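Local structure of DNA polymerase III beta subunit (Streptococcus pyogenes, 2AVT) at residues Val264-Gln269 with Glu313-Val318; Ser270-Met275 with Tyr333-Leu338; Ile294-Ile299 with Gly322-Ile327; Ile341-Val346 with Pro361-Glu366. The protein probably encircles DNA as a ring-shaped dimer and keeps the replicative polymerase on its template as a sliding processivity factor. One frame throughout, in Å; residues are numbered along the deposited sequence.

Interaction 1: Val264-Gln269 with Glu313-Val318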
loop_
_atom_site.group_PDB
_atom_site.type_symbol
_atom_site.label_atom_id
_atom_site.label_comp_id
_atom_site.label_asym_id
_atom_site.label_seq_id
_atom_site.Cartn_x
_atom_site.Cartn_y
_atom_site.Cartn_z
ATOM N N VAL A 264 -38.524 -2.819 -0.136
ATOM C CA VAL A 264 -37.916 -3.369 -1.338
ATOM C C VAL A 264 -36.792 -4.298 -0.912
ATOM O O VAL A 264 -36.088 -4.029 0.058
ATOM C CB VAL A 264 -37.320 -2.275 -2.243
ATOM C CG1 VAL A 264 -36.865 -2.895 -3.564
ATOM C CG2 VAL A 264 -38.341 -1.176 -2.485
ATOM N N VAL A 265 -36.636 -5.401 -1.633
ATOM C CA VAL A 265 -35.585 -6.361 -1.328
ATOM C C VAL A 265 -34.649 -6.417 -2.525
ATOM O O VAL A 265 -35.086 -6.674 -3.647
ATOM C CB VAL A 265 -36.161 -7.776 -1.065
ATOM C CG1 VAL A 265 -35.035 -8.739 -0.730
ATOM C CG2 VAL A 265 -37.167 -7.727 0.081
ATOM N N PHE A 266 -33.366 -6.159 -2.285
ATOM C CA PHE A 266 -32.375 -6.182 -3.357
ATOM C C PHE A 266 -31.287 -7.198 -3.078
ATOM O O PHE A 266 -31.109 -7.657 -1.951
ATOM C CB PHE A 266 -31.640 -4.840 -3.495
ATOM C CG PHE A 266 -32.524 -3.638 -3.639
ATOM C CD1 PHE A 266 -33.070 -3.021 -2.528
ATOM C CD2 PHE A 266 -32.716 -3.058 -4.880
ATOM C CE1 PHE A 266 -33.781 -1.845 -2.653
ATOM C CE2 PHE A 266 -33.425 -1.887 -5.009
ATOM C CZ PHE A 266 -33.954 -1.278 -3.895
ATOM N N ASN A 267 -30.544 -7.530 -4.121
ATOM C CA ASN A 267 -29.407 -8.419 -3.984
ATOM C C ASN A 267 -28.382 -7.465 -3.356
ATOM O O ASN A 267 -28.061 -6.423 -3.935
ATOM C CB ASN A 267 -28.935 -8.877 -5.360
ATOM C CG ASN A 267 -27.645 -9.655 -5.299
ATOM O OD1 ASN A 267 -27.617 -10.851 -5.579
ATOM N ND2 ASN A 267 -26.564 -8.980 -4.927
ATOM N N THR A 268 -27.893 -7.802 -2.168
ATOM C CA THR A 268 -26.943 -6.949 -1.460
ATOM C C THR A 268 -25.787 -6.410 -2.311
ATOM O O THR A 268 -25.543 -5.200 -2.341
ATOM C CB THR A 268 -26.356 -7.689 -0.247
ATOM O OG1 THR A 268 -27.419 -8.073 0.629
ATOM C CG2 THR A 268 -25.389 -6.797 0.509
ATOM N N GLN A 269 -25.098 -7.307 -3.009
ATOM C CA GLN A 269 -23.950 -6.934 -3.829
ATOM C C GLN A 269 -24.242 -6.067 -5.054
ATOM O O GLN A 269 -23.550 -5.077 -5.286
ATOM C CB GLN A 269 -23.199 -8.189 -4.275
ATOM C CG GLN A 269 -21.872 -7.894 -4.971
ATOM C CD GLN A 269 -21.098 -9.150 -5.328
ATOM O OE1 GLN A 269 -21.476 -9.897 -6.231
ATOM N NE2 GLN A 269 -20.007 -9.392 -4.609
ATOM N N GLU A 313 -29.597 4.826 -13.859
ATOM C CA GLU A 313 -29.458 3.379 -13.780
ATOM C C GLU A 313 -30.657 2.626 -13.205
ATOM O O GLU A 313 -31.108 2.907 -12.096
ATOM C CB GLU A 313 -28.211 3.043 -12.960
ATOM C CG GLU A 313 -27.829 1.578 -12.965
ATOM C CD GLU A 313 -26.637 1.292 -12.074
ATOM O OE1 GLU A 313 -25.601 1.979 -12.218
ATOM O OE2 GLU A 313 -26.732 0.378 -11.230
ATOM N N ASP A 314 -31.154 1.659 -13.972
ATOM C CA ASP A 314 -32.279 0.819 -13.554
ATOM C C ASP A 314 -31.752 -0.203 -12.546
ATOM O O ASP A 314 -30.770 -0.890 -12.817
ATOM C CB ASP A 314 -32.864 0.072 -14.757
ATOM C CG ASP A 314 -33.522 0.998 -15.767
ATOM O OD1 ASP A 314 -32.880 1.992 -16.174
ATOM O OD2 ASP A 314 -34.674 0.723 -16.163
ATOM N N LEU A 315 -32.405 -0.309 -11.392
ATOM C CA LEU A 315 -31.974 -1.254 -10.367
ATOM C C LEU A 315 -32.801 -2.538 -10.345
ATOM O O LEU A 315 -34.027 -2.501 -10.260
ATOM C CB LEU A 315 -32.030 -0.598 -8.986
ATOM C CG LEU A 315 -31.092 0.590 -8.770
ATOM C CD1 LEU A 315 -31.246 1.128 -7.354
ATOM C CD2 LEU A 315 -29.667 0.151 -9.023
ATOM N N ASP A 316 -32.116 -3.676 -10.426
ATOM C CA ASP A 316 -32.778 -4.976 -10.386
ATOM C C ASP A 316 -33.198 -5.220 -8.937
ATOM O O ASP A 316 -32.460 -4.883 -8.011
ATOM C CB ASP A 316 -31.806 -6.068 -10.850
ATOM C CG ASP A 316 -32.452 -7.442 -10.916
ATOM O OD1 ASP A 316 -33.624 -7.581 -10.502
ATOM O OD2 ASP A 316 -31.783 -8.389 -11.381
ATOM N N ILE A 317 -34.382 -5.792 -8.731
ATOM C CA ILE A 317 -34.844 -6.046 -7.371
ATOM C C ILE A 317 -35.321 -7.477 -7.151
ATOM O O ILE A 317 -35.531 -8.233 -8.101
ATOM C CB ILE A 317 -35.999 -5.110 -6.977
ATOM C CG1 ILE A 317 -37.317 -5.660 -7.519
ATOM C CG2 ILE A 317 -35.752 -3.717 -7.535
ATOM C CD1 ILE A 317 -38.534 -5.022 -6.893
ATOM N N VAL A 318 -35.495 -7.833 -5.881
ATOM C CA VAL A 318 -35.956 -9.163 -5.507
ATOM C C VAL A 318 -37.472 -9.147 -5.336
ATOM O O VAL A 318 -38.170 -10.032 -5.823
ATOM C CB VAL A 318 -35.296 -9.623 -4.192
ATOM C CG1 VAL A 318 -35.743 -11.032 -3.846
ATOM C CG2 VAL A 318 -33.790 -9.566 -4.329
#
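Val265 turns CG1 anti to the backbone N (chi1 -179°), which aims that methyl at Val318, 3.6 Å from Val318 CB. Val318 has the same torsion (chi1 -178°), and it sets CG2 beside its backbone N, where the methyl packs 3.7 Å from Phe266 C. Phe266 CG instead stands anti to the carbonyl carbon (chi1 -53°), and the ring swings out to the incoming chain. There Ile317 CG2 comes up obliquely to 3.9 Å from Phe266 CE2, while Asp316 O sits at the ring edge, near its plane, 3.6 Å from Phe266 CD2. Val264 CG1 lies above one face of the ring, out toward its rim, and also touches Ile317 CB. The segment 313-318 links the two beta sheets of the C-terminal domain: it leaves strand 309-314 of one sheet and runs into strand 319-322, the outermost strand of the other, next to 262-267. The pairing starts with the hydrogen bond from Val318 N to Val265 O, nearly in line with the C=O; the modelled 2.5 Å is unusually short and carries no weight. Glu313 OE1 is hydrogen-bonded to Ser111 OG of the second subunit, where the sheet runs on across the interface.

Interaction 2: Ser270-Met275 with Tyr333-Leu338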
loop_
_atom_site.group_PDB
_atom_site.type_symbol
_atom_site.label_atom_id
_atom_site.label_comp_id
_atom_site.label_asym_id
_atom_site.label_seq_id
_atom_site.Cartn_x
_atom_site.Cartn_y
_atom_site.Cartn_z
ATOM N N SER A 270 -25.250 -6.434 -5.841
ATOM C CA SER A 270 -25.577 -5.662 -7.035
ATOM C C SER A 270 -25.978 -4.234 -6.684
ATOM O O SER A 270 -25.649 -3.299 -7.413
ATOM C CB SER A 270 -26.697 -6.339 -7.838
ATOM O OG SER A 270 -27.943 -6.267 -7.170
ATOM N N LEU A 271 -26.679 -4.064 -5.567
ATOM C CA LEU A 271 -27.101 -2.731 -5.142
ATOM C C LEU A 271 -25.897 -1.903 -4.703
ATOM O O LEU A 271 -25.848 -0.683 -4.916
ATOM C CB LEU A 271 -28.104 -2.821 -3.988
ATOM C CG LEU A 271 -28.588 -1.454 -3.490
ATOM C CD1 LEU A 271 -29.170 -0.670 -4.665
ATOM C CD2 LEU A 271 -29.631 -1.626 -2.389
ATOM N N ARG A 272 -24.928 -2.569 -4.080
ATOM C CA ARG A 272 -23.721 -1.889 -3.627
ATOM C C ARG A 272 -22.951 -1.397 -4.846
ATOM O O ARG A 272 -22.477 -0.262 -4.868
ATOM C CB ARG A 272 -22.847 -2.836 -2.795
ATOM C CG ARG A 272 -21.575 -2.188 -2.233
ATOM C CD ARG A 272 -20.924 -3.053 -1.155
ATOM N NE ARG A 272 -20.561 -4.379 -1.651
ATOM C CZ ARG A 272 -19.597 -4.609 -2.535
ATOM N NH1 ARG A 272 -18.883 -3.603 -3.030
ATOM N NH2 ARG A 272 -19.345 -5.852 -2.930
ATOM N N HIS A 273 -22.844 -2.249 -5.864
ATOM C CA HIS A 273 -22.135 -1.890 -7.087
ATOM C C HIS A 273 -22.796 -0.699 -7.772
ATOM O O HIS A 273 -22.116 0.192 -8.288
ATOM C CB HIS A 273 -22.087 -3.074 -8.064
ATOM C CG HIS A 273 -21.200 -4.197 -7.621
ATOM N ND1 HIS A 273 -20.161 -4.019 -6.732
ATOM C CD2 HIS A 273 -21.175 -5.504 -7.972
ATOM C CE1 HIS A 273 -19.535 -5.170 -6.553
ATOM N NE2 HIS A 273 -20.130 -6.088 -7.293
ATOM N N ALA A 274 -24.126 -0.685 -7.776
ATOM C CA ALA A 274 -24.876 0.401 -8.395
ATOM C C ALA A 274 -24.586 1.705 -7.669
ATOM O O ALA A 274 -24.309 2.728 -8.295
ATOM C CB ALA A 274 -26.368 0.100 -8.347
ATOM N N MET A 275 -24.647 1.659 -6.343
ATOM C CA MET A 275 -24.399 2.832 -5.522
ATOM C C MET A 275 -22.956 3.321 -5.618
ATOM O O MET A 275 -22.689 4.512 -5.440
ATOM C CB MET A 275 -24.741 2.532 -4.064
ATOM C CG MET A 275 -26.206 2.224 -3.831
ATOM S SD MET A 275 -27.271 3.561 -4.397
ATOM C CE MET A 275 -27.767 2.935 -5.997
ATOM N N TYR A 333 -23.171 6.424 2.494
ATOM C CA TYR A 333 -23.833 5.852 3.654
ATOM C C TYR A 333 -24.456 4.492 3.330
ATOM O O TYR A 333 -24.325 3.540 4.099
ATOM C CB TYR A 333 -24.899 6.823 4.151
ATOM C CG TYR A 333 -24.331 8.102 4.729
ATOM C CD1 TYR A 333 -22.962 8.257 4.915
ATOM C CD2 TYR A 333 -25.166 9.128 5.147
ATOM C CE1 TYR A 333 -22.446 9.392 5.508
ATOM C CE2 TYR A 333 -24.660 10.264 5.741
ATOM C CZ TYR A 333 -23.300 10.390 5.923
ATOM O OH TYR A 333 -22.802 11.509 6.549
ATOM N N LEU A 334 -25.126 4.405 2.185
ATOM C CA LEU A 334 -25.751 3.159 1.771
ATOM C C LEU A 334 -24.676 2.139 1.422
ATOM O O LEU A 334 -24.780 0.959 1.779
ATOM C CB LEU A 334 -26.656 3.392 0.558
ATOM C CG LEU A 334 -27.378 2.148 0.029
ATOM C CD1 LEU A 334 -28.108 1.443 1.179
ATOM C CD2 LEU A 334 -28.356 2.551 -1.056
ATOM N N ILE A 335 -23.640 2.599 0.725
ATOM C CA ILE A 335 -22.537 1.731 0.337
ATOM C C ILE A 335 -21.945 1.049 1.566
ATOM O O ILE A 335 -21.780 -0.166 1.594
ATOM C CB ILE A 335 -21.436 2.535 -0.404
ATOM C CG1 ILE A 335 -22.011 3.106 -1.707
ATOM C CG2 ILE A 335 -20.234 1.636 -0.699
ATOM C CD1 ILE A 335 -21.021 3.893 -2.540
ATOM N N GLU A 336 -21.643 1.833 2.591
ATOM C CA GLU A 336 -21.079 1.292 3.814
ATOM C C GLU A 336 -22.051 0.364 4.561
ATOM O O GLU A 336 -21.633 -0.632 5.160
ATOM C CB GLU A 336 -20.611 2.444 4.709
ATOM C CG GLU A 336 -19.283 3.042 4.233
ATOM C CD GLU A 336 -18.905 4.328 4.936
ATOM O OE1 GLU A 336 -19.121 4.431 6.160
ATOM O OE2 GLU A 336 -18.370 5.236 4.261
ATOM N N SER A 337 -23.344 0.679 4.519
ATOM C CA SER A 337 -24.342 -0.162 5.177
ATOM C C SER A 337 -24.418 -1.515 4.477
ATOM O O SER A 337 -24.546 -2.553 5.123
ATOM C CB SER A 337 -25.721 0.505 5.150
ATOM O OG SER A 337 -25.800 1.556 6.101
ATOM N N LEU A 338 -24.332 -1.498 3.152
ATOM C CA LEU A 338 -24.394 -2.727 2.375
ATOM C C LEU A 338 -23.138 -3.581 2.577
ATOM O O LEU A 338 -23.199 -4.811 2.581
ATOM C CB LEU A 338 -24.590 -2.392 0.893
ATOM C CG LEU A 338 -25.902 -1.637 0.599
ATOM C CD1 LEU A 338 -25.946 -1.169 -0.850
ATOM C CD2 LEU A 338 -27.087 -2.554 0.905
#
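Leu338, Met275 and Ile335 do most of the work where helix 268-282 meets helix 331-339. Leu338 pushes one methyl, CD1, onto the surface of the first helix: it lies 3.6 Å from Arg272 CA and 3.7 Å from Leu271 CG, in the angle between those two residues. The Leu271 and Leu338 side chains cross at about a right angle. One turn further along, Met275 sets its CG beside the backbone N (chi1 -64°) and against Leu334 CD2, 3.5 Å away. The later bends, at chi2 and chi3, carry the tip of the chain away, with SD only slightly farther than CG from the same methyl. Ile335 then closes the side of Met275: Ile335 CG1 meets Met275 CB at 3.7 Å, and Ile335 CD1 reaches past it to 3.4 Å from Met275 O, a methyl against a backbone carbonyl. Arg272 joins in with the aliphatic part of its chain, CG facing Ile335 CG2, while its charged end turns to Glu276 in a salt bridge on its own helix. The two helix segments run nearly antiparallel, their directions 153° apart and their axes 9.2 Å from each other at the closest. Such a helix pair, backed by beta sheet, is the recurring unit of this DNA-encircling family, in which the helices line the central channel. Behind the pair, Leu271 rests on Ile348 and Leu338 on Val346, both of strand 345-350; Leu271 also touches Leu315 in the loop after strand 309-314, and Ile335 packs on Phe279 farther along helix 268-282.

Interaction 3: Ile294-Ile299 with Gly322-Ile327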
loop_
_atom_site.group_PDB
_atom_site.type_symbol
_atom_site.label_atom_id
_atom_site.label_comp_id
_atom_site.label_asym_id
_atom_site.label_seq_id
_atom_site.Cartn_x
_atom_site.Cartn_y
_atom_site.Cartn_z
ATOM N N ILE A 294 -38.792 4.997 -6.776
ATOM C CA ILE A 294 -39.515 3.745 -6.610
ATOM C C ILE A 294 -40.961 3.830 -7.084
ATOM O O ILE A 294 -41.755 4.611 -6.557
ATOM C CB ILE A 294 -39.524 3.315 -5.130
ATOM C CG1 ILE A 294 -38.093 3.098 -4.639
ATOM C CG2 ILE A 294 -40.335 2.044 -4.961
ATOM C CD1 ILE A 294 -38.004 2.809 -3.163
ATOM N N THR A 295 -41.297 3.024 -8.084
ATOM C CA THR A 295 -42.651 2.975 -8.617
ATOM C C THR A 295 -42.986 1.519 -8.901
ATOM O O THR A 295 -42.105 0.659 -8.855
ATOM C CB THR A 295 -42.784 3.774 -9.928
ATOM O OG1 THR A 295 -41.926 3.204 -10.925
ATOM C CG2 THR A 295 -42.411 5.230 -9.705
ATOM N N GLN A 296 -44.255 1.240 -9.186
ATOM C CA GLN A 296 -44.686 -0.123 -9.476
ATOM C C GLN A 296 -43.779 -0.812 -10.491
ATOM O O GLN A 296 -43.742 -0.441 -11.666
ATOM C CB GLN A 296 -46.125 -0.130 -10.002
ATOM C CG GLN A 296 -47.190 0.075 -8.939
ATOM C CD GLN A 296 -48.600 0.031 -9.512
ATOM O OE1 GLN A 296 -48.953 -0.888 -10.257
ATOM N NE2 GLN A 296 -49.415 1.021 -9.158
ATOM N N ASN A 297 -43.045 -1.816 -10.026
ATOM C CA ASN A 297 -42.147 -2.577 -10.886
ATOM C C ASN A 297 -41.200 -1.692 -11.699
ATOM O O ASN A 297 -41.087 -1.834 -12.917
ATOM C CB ASN A 297 -42.968 -3.454 -11.829
ATOM C CG ASN A 297 -44.193 -4.033 -11.157
ATOM O OD1 ASN A 297 -44.111 -4.599 -10.064
ATOM N ND2 ASN A 297 -45.342 -3.897 -11.808
ATOM N N HIS A 298 -40.521 -0.779 -11.014
ATOM C CA HIS A 298 -39.583 0.123 -11.666
ATOM C C HIS A 298 -38.807 0.906 -10.614
ATOM O O HIS A 298 -39.332 1.835 -9.997
ATOM C CB HIS A 298 -40.330 1.089 -12.591
ATOM C CG HIS A 298 -39.439 2.054 -13.311
ATOM N ND1 HIS A 298 -38.523 2.852 -12.659
ATOM C CD2 HIS A 298 -39.337 2.365 -14.626
ATOM C CE1 HIS A 298 -37.897 3.612 -13.540
ATOM N NE2 HIS A 298 -38.371 3.336 -14.741
ATOM N N ILE A 299 -37.557 0.510 -10.402
ATOM C CA ILE A 299 -36.690 1.173 -9.437
ATOM C C ILE A 299 -35.458 1.670 -10.193
ATOM O O ILE A 299 -34.840 0.915 -10.944
ATOM C CB ILE A 299 -36.250 0.202 -8.328
ATOM C CG1 ILE A 299 -37.474 -0.510 -7.752
ATOM C CG2 ILE A 299 -35.530 0.963 -7.224
ATOM C CD1 ILE A 299 -38.537 0.434 -7.246
ATOM N N GLY A 322 -45.833 -1.786 -1.178
ATOM C CA GLY A 322 -46.063 -0.470 -0.620
ATOM C C GLY A 322 -46.235 0.566 -1.713
ATOM O O GLY A 322 -46.308 0.227 -2.894
ATOM N N SER A 323 -46.284 1.831 -1.313
ATOM C CA SER A 323 -46.470 2.932 -2.247
ATOM C C SER A 323 -45.197 3.381 -2.954
ATOM O O SER A 323 -44.079 3.088 -2.518
ATOM C CB SER A 323 -47.079 4.127 -1.513
ATOM O OG SER A 323 -46.247 4.529 -0.439
ATOM N N ASP A 324 -45.387 4.098 -4.057
ATOM C CA ASP A 324 -44.279 4.624 -4.836
ATOM C C ASP A 324 -43.567 5.663 -3.980
ATOM O O ASP A 324 -44.150 6.212 -3.044
ATOM C CB ASP A 324 -44.807 5.271 -6.115
ATOM C CG ASP A 324 -45.400 4.260 -7.075
ATOM O OD1 ASP A 324 -45.978 3.259 -6.600
ATOM O OD2 ASP A 324 -45.299 4.467 -8.304
ATOM N N LEU A 325 -42.305 5.935 -4.301
ATOM C CA LEU A 325 -41.535 6.903 -3.534
ATOM C C LEU A 325 -40.259 7.337 -4.244
ATOM O O LEU A 325 -39.651 6.574 -4.995
ATOM C CB LEU A 325 -41.172 6.317 -2.164
ATOM C CG LEU A 325 -40.364 7.219 -1.228
ATOM C CD1 LEU A 325 -41.207 8.416 -0.820
ATOM C CD2 LEU A 325 -39.933 6.439 -0.001
ATOM N N THR A 326 -39.869 8.579 -3.998
ATOM C CA THR A 326 -38.654 9.140 -4.561
ATOM C C THR A 326 -37.894 9.651 -3.356
ATOM O O THR A 326 -38.419 10.461 -2.597
ATOM C CB THR A 326 -38.945 10.322 -5.491
ATOM O OG1 THR A 326 -39.674 9.866 -6.637
ATOM C CG2 THR A 326 -37.638 10.977 -5.938
ATOM N N ILE A 327 -36.674 9.167 -3.155
ATOM C CA ILE A 327 -35.898 9.622 -2.010
ATOM C C ILE A 327 -34.434 9.894 -2.373
ATOM O O ILE A 327 -33.861 9.247 -3.252
ATOM C CB ILE A 327 -36.008 8.607 -0.831
ATOM C CG1 ILE A 327 -35.393 9.206 0.435
ATOM C CG2 ILE A 327 -35.342 7.301 -1.199
ATOM C CD1 ILE A 327 -35.736 8.452 1.707
#
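Leu325 N gives a hydrogen bond to Ile294 O at 2.7 Å, one half of a hydrogen-bonded antiparallel pair. The motif is a beta hairpin, strands 290-295 and 298-305, with Gln296 and Asn297 at its tight turn; strand 325-329 runs antiparallel along 290-295, on the side away from 298-305. The return bond, Ile294 N to Leu325 O, is almost straight on the carbonyl, but its modelled 2.5 Å is unusually short, and the 2.7 Å partner is the sounder guide. Both side chains leave on the same face of the sheet, where each packs on Phe350 of strand 345-350. Within the hairpin His298 O is gripped twice by Thr295: Thr295 N bonds it at 3.0 Å and Thr295 OG1 at 3.1 Å, the hydroxyl lying in the carbonyl plane on a lone pair. Thr295 OG1 reaches it from the position between backbone N and carbonyl carbon (chi1 62°). Just before the Ile294-Leu325 pair begins, Asp324 brings its CB to 3.2 Å from Ile294 O and sets its carboxylate against the start of the turn. Asp324 OD2 lies 3.1 Å from Thr295 CB. Gln296 CG stops 4.1 Å from Asp324 OD1, with the amide and carboxylate planes at 90°.

Interaction 4: Ile341-Val346 with Pro361-Glu366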
loop_
_atom_site.group_PDB
_atom_site.type_symbol
_atom_site.label_atom_id
_atom_site.label_comp_id
_atom_site.label_asym_id
_atom_site.label_seq_id
_atom_site.Cartn_x
_atom_site.Cartn_y
_atom_site.Cartn_z
ATOM N N ILE A 341 -23.482 -5.912 5.425
ATOM C CA ILE A 341 -24.473 -6.986 5.347
ATOM C C ILE A 341 -23.900 -8.215 4.652
ATOM O O ILE A 341 -23.573 -8.171 3.472
ATOM C CB ILE A 341 -25.736 -6.510 4.595
ATOM C CG1 ILE A 341 -26.412 -5.383 5.384
ATOM C CG2 ILE A 341 -26.710 -7.660 4.418
ATOM C CD1 ILE A 341 -27.542 -4.686 4.616
ATOM N N LYS A 342 -23.772 -9.313 5.389
ATOM C CA LYS A 342 -23.222 -10.540 4.827
ATOM C C LYS A 342 -24.226 -11.340 4.008
ATOM O O LYS A 342 -23.834 -12.116 3.136
ATOM C CB LYS A 342 -22.672 -11.445 5.935
ATOM C CG LYS A 342 -21.495 -10.888 6.714
ATOM C CD LYS A 342 -21.078 -11.881 7.799
ATOM C CE LYS A 342 -19.932 -11.370 8.664
ATOM N NZ LYS A 342 -19.619 -12.343 9.758
ATOM N N SER A 343 -25.514 -11.157 4.283
ATOM C CA SER A 343 -26.551 -11.901 3.569
ATOM C C SER A 343 -26.668 -11.547 2.090
ATOM O O SER A 343 -26.409 -10.412 1.681
ATOM C CB SER A 343 -27.911 -11.699 4.236
ATOM O OG SER A 343 -28.327 -10.354 4.130
ATOM N N GLU A 344 -27.073 -12.530 1.294
ATOM C CA GLU A 344 -27.222 -12.334 -0.135
ATOM C C GLU A 344 -28.221 -11.225 -0.452
ATOM O O GLU A 344 -28.082 -10.530 -1.454
ATOM C CB GLU A 344 -27.660 -13.645 -0.801
ATOM C CG GLU A 344 -27.728 -13.571 -2.320
ATOM C CD GLU A 344 -28.027 -14.914 -2.973
ATOM O OE1 GLU A 344 -27.197 -15.837 -2.853
ATOM O OE2 GLU A 344 -29.096 -15.046 -3.609
ATOM N N THR A 345 -29.220 -11.040 0.405
ATOM C CA THR A 345 -30.220 -10.006 0.158
ATOM C C THR A 345 -30.352 -9.028 1.317
ATOM O O THR A 345 -29.945 -9.322 2.441
ATOM C CB THR A 345 -31.620 -10.620 -0.105
ATOM O OG1 THR A 345 -32.168 -11.106 1.125
ATOM C CG2 THR A 345 -31.523 -11.777 -1.077
ATOM N N VAL A 346 -30.924 -7.863 1.026
ATOM C CA VAL A 346 -31.146 -6.832 2.034
ATOM C C VAL A 346 -32.567 -6.301 1.897
ATOM O O VAL A 346 -33.068 -6.120 0.788
ATOM C CB VAL A 346 -30.150 -5.654 1.884
ATOM C CG1 VAL A 346 -30.158 -5.134 0.454
ATOM C CG2 VAL A 346 -30.520 -4.537 2.851
ATOM N N PRO A 361 -30.779 -7.309 7.208
ATOM C CA PRO A 361 -30.348 -8.463 6.411
ATOM C C PRO A 361 -31.546 -9.238 5.872
ATOM O O PRO A 361 -32.576 -9.332 6.535
ATOM C CB PRO A 361 -29.508 -9.269 7.401
ATOM C CG PRO A 361 -30.123 -8.920 8.737
ATOM C CD PRO A 361 -30.336 -7.432 8.606
ATOM N N GLY A 362 -31.414 -9.786 4.669
ATOM C CA GLY A 362 -32.512 -10.526 4.068
ATOM C C GLY A 362 -32.776 -11.904 4.650
ATOM O O GLY A 362 -33.922 -12.356 4.690
ATOM N N ASP A 363 -31.722 -12.575 5.103
ATOM C CA ASP A 363 -31.848 -13.913 5.670
ATOM C C ASP A 363 -32.335 -13.877 7.115
ATOM O O ASP A 363 -32.453 -14.914 7.757
ATOM C CB ASP A 363 -30.497 -14.637 5.620
ATOM C CG ASP A 363 -29.425 -13.932 6.438
ATOM O OD1 ASP A 363 -29.751 -13.388 7.510
ATOM O OD2 ASP A 363 -28.251 -13.932 6.020
ATOM N N GLU A 364 -32.604 -12.681 7.623
ATOM C CA GLU A 364 -33.060 -12.500 8.997
ATOM C C GLU A 364 -32.504 -13.517 9.991
ATOM O O GLU A 364 -33.256 -14.249 10.630
ATOM C CB GLU A 364 -34.591 -12.500 9.049
ATOM C CG GLU A 364 -35.245 -13.566 8.199
ATOM C CD GLU A 364 -36.709 -13.285 7.959
ATOM O OE1 GLU A 364 -37.505 -13.425 8.907
ATOM O OE2 GLU A 364 -37.065 -12.914 6.820
ATOM N N GLU A 365 -31.182 -13.560 10.116
ATOM C CA GLU A 365 -30.537 -14.469 11.055
ATOM C C GLU A 365 -30.012 -13.657 12.229
ATOM O O GLU A 365 -29.629 -14.201 13.268
ATOM C CB GLU A 365 -29.382 -15.204 10.389
ATOM C CG GLU A 365 -29.806 -16.113 9.264
ATOM C CD GLU A 365 -28.683 -17.008 8.801
ATOM O OE1 GLU A 365 -27.645 -16.480 8.349
ATOM O OE2 GLU A 365 -28.840 -18.243 8.895
ATOM N N GLU A 366 -30.001 -12.343 12.051
ATOM C CA GLU A 366 -29.532 -11.438 13.084
ATOM C C GLU A 366 -30.526 -10.305 13.271
ATOM O O GLU A 366 -31.267 -9.967 12.353
ATOM C CB GLU A 366 -28.187 -10.828 12.689
ATOM C CG GLU A 366 -27.043 -11.814 12.493
ATOM C CD GLU A 366 -25.753 -11.112 12.094
ATOM O OE1 GLU A 366 -25.763 -9.865 12.016
ATOM O OE2 GLU A 366 -24.735 -11.797 11.861
#
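Hydrogen bonding in this contact converges on Thr345 O, which accepts from Gly362 N across the contact and from Ser343 OG within its own segment. The setting is an antiparallel hairpin: strands 345-350 and 357-361 lie side by side in the sheet, and Val346 faces Pro361 as a non-hydrogen-bonded pair, their side chains diverging. Gly362 N, just past the end of strand 357-361, reaches Thr345 O at 2.7 Å with an N-H angle of 139°; it comes from above the carbonyl plane, 47° out of it. The hydroxyl of Ser343 sits nearer that plane, with OG 2.6 Å from Thr345 O. Its chi1 of 65°, which sets OG between the backbone N and the carbonyl carbon, lets it reach forward to the carbonyl two residues on. Two donors thus hold this one oxygen where residues 341-344 feed into the strand. Beyond Gly362 the chain bends again, and Asp363 OD1 takes a weak bond from Glu365 N, as in an Asx turn.

Apolar contact is lighter. Ile341 CG2 lies 4.4 Å from Pro361 CB, and the proline ring goes on to pack against Phe368 of strand 367-372. Polar atoms also meet carbon: Ser343 OG is 3.6 Å from Pro361 CB, and at the glycine the side chain of Thr345 comes down on the bare backbone, with Thr345 OG1 3.0 Å from Gly362 CA.

All four contacts belong to the C-terminal domain. From the N-terminal side, interaction 1 opens first and closes at 313-318, where the chain passes from one sheet to the other. Interaction 2 opens right after it, on helix 268-282, and closes only at 333-338, so the two cross. Interaction 3, between 294-299 and 322-327, is nested inside the loop of interaction 2 and crosses interaction 1; Leu315 N with Ile299 O joins those two. Interaction 4 follows in series, a short loop closed by 361-366. It meets interaction 1 through Thr268, bonded to Ser343 and Glu344, and interaction 2 where Val346 touches Leu338. Helix pair and both sheets are thereby tied together.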